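Long-range contact in carbohydrate oxidase (Microdochium nivale, PDB 3RJA), which oxidises the C1 hydroxyl of mono-, oligo- and polysaccharides to the lactone with its FAD cofactor, passing the electrons to molecular oxygen to give hydrogen peroxide: residues I103-P108 with V199-T204. Numbering follows the deposited sequence.
Sequences IAHVEP and VWKLAT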
loop_
_atom_site.group_PDB
_atom_site.type_symbol
_atom_site.label_atom_id
_atom_site.label_comp_id
_atom_site.label_asym_id
_atom_site.label_seq_id
_atom_site.Cartn_x
_atom_site.Cartn_y
_atom_site.Cartn_z
ATOM N N ILE A 103 -9.121 19.614 -7.395
ATOM C CA ILE A 103 -8.387 18.552 -8.077
ATOM C C ILE A 103 -6.938 18.952 -8.366
ATOM O O ILE A 103 -6.670 20.067 -8.846
ATOM C CB ILE A 103 -9.122 18.083 -9.363
ATOM C CG1 ILE A 103 -10.488 17.473 -8.984
ATOM C CG2 ILE A 103 -8.296 17.076 -10.124
ATOM C CD1 ILE A 103 -11.411 17.187 -10.195
ATOM N N ALA A 104 -6.018 18.030 -8.078
ATOM C CA ALA A 104 -4.577 18.220 -8.305
ATOM C C ALA A 104 -4.105 17.247 -9.354
ATOM O O ALA A 104 -4.552 16.089 -9.374
ATOM C CB ALA A 104 -3.801 17.937 -7.013
ATOM N N HIS A 105 -3.185 17.694 -10.204
ATOM C CA HIS A 105 -2.539 16.796 -11.150
ATOM C C HIS A 105 -1.137 16.578 -10.602
ATOM O O HIS A 105 -0.474 17.553 -10.218
ATOM C CB HIS A 105 -2.513 17.389 -12.563
ATOM C CG HIS A 105 -3.865 17.473 -13.201
ATOM N ND1 HIS A 105 -4.049 17.466 -14.568
ATOM C CD2 HIS A 105 -5.108 17.502 -12.656
ATOM C CE1 HIS A 105 -5.339 17.534 -14.835
ATOM N NE2 HIS A 105 -6.003 17.543 -13.696
ATOM N N VAL A 106 -0.718 15.304 -10.530
ATOM C CA VAL A 106 0.533 14.911 -9.865
ATOM C C VAL A 106 1.396 13.945 -10.685
ATOM O O VAL A 106 0.902 12.971 -11.280
ATOM C CB VAL A 106 0.262 14.307 -8.434
ATOM C CG1 VAL A 106 1.581 14.150 -7.630
ATOM C CG2 VAL A 106 -0.740 15.209 -7.678
ATOM N N GLU A 107 2.689 14.229 -10.709
ATOM C CA GLU A 107 3.684 13.372 -11.367
ATOM C C GLU A 107 3.838 12.050 -10.603
ATOM O O GLU A 107 3.555 12.012 -9.409
ATOM C CB GLU A 107 5.012 14.130 -11.482
ATOM C CG GLU A 107 4.980 15.117 -12.652
ATOM C CD GLU A 107 6.303 15.852 -12.882
ATOM O OE1 GLU A 107 7.046 16.154 -11.924
ATOM O OE2 GLU A 107 6.586 16.142 -14.043
ATOM N N PRO A 108 4.273 10.973 -11.290
ATOM C CA PRO A 108 4.137 9.620 -10.747
ATOM C C PRO A 108 5.274 9.177 -9.818
ATOM O O PRO A 108 5.268 8.027 -9.336
ATOM C CB PRO A 108 4.142 8.736 -12.009
ATOM C CG PRO A 108 4.964 9.488 -13.011
ATOM C CD PRO A 108 4.766 10.968 -12.690
ATOM N N VAL A 199 0.446 10.717 -15.135
ATOM C CA VAL A 199 -0.134 11.796 -14.308
ATOM C C VAL A 199 -1.288 11.202 -13.504
ATOM O O VAL A 199 -2.151 10.493 -14.070
ATOM C CB VAL A 199 -0.694 12.982 -15.163
ATOM C CG1 VAL A 199 -1.254 14.113 -14.279
ATOM C CG2 VAL A 199 0.368 13.542 -16.130
ATOM N N TRP A 200 -1.310 11.476 -12.200
ATOM C CA TRP A 200 -2.499 11.164 -11.364
ATOM C C TRP A 200 -3.372 12.401 -11.217
ATOM O O TRP A 200 -2.867 13.477 -10.896
ATOM C CB TRP A 200 -2.090 10.684 -9.968
ATOM C CG TRP A 200 -1.327 9.399 -9.996
ATOM C CD1 TRP A 200 0.039 9.237 -10.092
ATOM C CD2 TRP A 200 -1.893 8.083 -9.972
ATOM N NE1 TRP A 200 0.342 7.887 -10.136
ATOM C CE2 TRP A 200 -0.823 7.162 -10.046
ATOM C CE3 TRP A 200 -3.207 7.595 -9.881
ATOM C CZ2 TRP A 200 -1.031 5.760 -10.056
ATOM C CZ3 TRP A 200 -3.412 6.221 -9.876
ATOM C CH2 TRP A 200 -2.331 5.314 -9.962
ATOM N N LYS A 201 -4.679 12.250 -11.407
ATOM C CA LYS A 201 -5.598 13.387 -11.178
ATOM C C LYS A 201 -6.432 13.092 -9.950
ATOM O O LYS A 201 -7.178 12.117 -9.900
ATOM C CB LYS A 201 -6.417 13.703 -12.438
ATOM C CG LYS A 201 -5.532 13.784 -13.695
ATOM C CD LYS A 201 -6.338 13.984 -14.944
ATOM C CE LYS A 201 -5.481 13.897 -16.219
ATOM N NZ LYS A 201 -6.397 13.594 -17.409
ATOM N N LEU A 202 -6.270 13.928 -8.932
ATOM C CA LEU A 202 -6.694 13.535 -7.575
ATOM C C LEU A 202 -7.602 14.554 -6.927
ATOM O O LEU A 202 -7.222 15.732 -6.843
ATOM C CB LEU A 202 -5.459 13.357 -6.668
ATOM C CG LEU A 202 -4.367 12.368 -7.114
ATOM C CD1 LEU A 202 -3.191 12.320 -6.084
ATOM C CD2 LEU A 202 -4.949 10.963 -7.335
ATOM N N ALA A 203 -8.764 14.108 -6.443
ATOM C CA ALA A 203 -9.653 14.958 -5.638
ATOM C C ALA A 203 -9.005 15.139 -4.274
ATOM O O ALA A 203 -8.466 14.174 -3.725
ATOM C CB ALA A 203 -11.056 14.294 -5.456
ATOM N N THR A 204 -9.073 16.348 -3.719
ATOM C CA THR A 204 -8.518 16.611 -2.388
ATOM C C THR A 204 -9.638 17.129 -1.473
ATOM O O THR A 204 -10.702 17.507 -1.975
ATOM C CB THR A 204 -7.369 17.643 -2.434
ATOM O OG1 THR A 204 -7.890 18.939 -2.807
ATOM C CG2 THR A 204 -6.301 17.203 -3.420
#
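V106 and W200 form a hydrogen-bonded antiparallel pair, V106 N reaching W200 O and W200 N returning to V106 O, each at 2.8 Å. A104 and L202 repeat the arrangement, and the straighter of their two bonds runs from A104 N to L202 O (2.9 Å). On the buried face, with CG1 anti to the backbone N (chi1 -169°), V106 turns its CG2 branch to L202 CD1, 4.1 Å away, the two side chains crossing at about a right angle. Helix 137-142 closes over this side, I137 resting on V106 and W200, and F141 on L202. The edge of the W200 indole faces V106 O and P108 CA; P108 CA is 4.2 Å from W200 CD1, and W200 NE1 hydrogen-bonds to S138 OG. The backbone bonds join strand 103-106 to strand 196-206 in the antiparallel sheet of the FAD-binding domain, of the PCMH type, and P108, just beyond the strand, touches the bound FAD. The other face, carrying H105 and K201, is only partly buried. There the extended lysine chain lies over one face of the imidazole, K201 CG standing 3.8 Å from the centroid of the H105 ring and 8° off its normal, a CH-pi contact. The chain continues past the ring, and K201 NZ forms a salt bridge with E174 OE1. Were H105 an alanine, the K201 methylenes would probably lose the flat surface they lie on, and the chain would be freer to swing about its E174 anchor. V199 CG1 touches H105 CB at 3.9 Å.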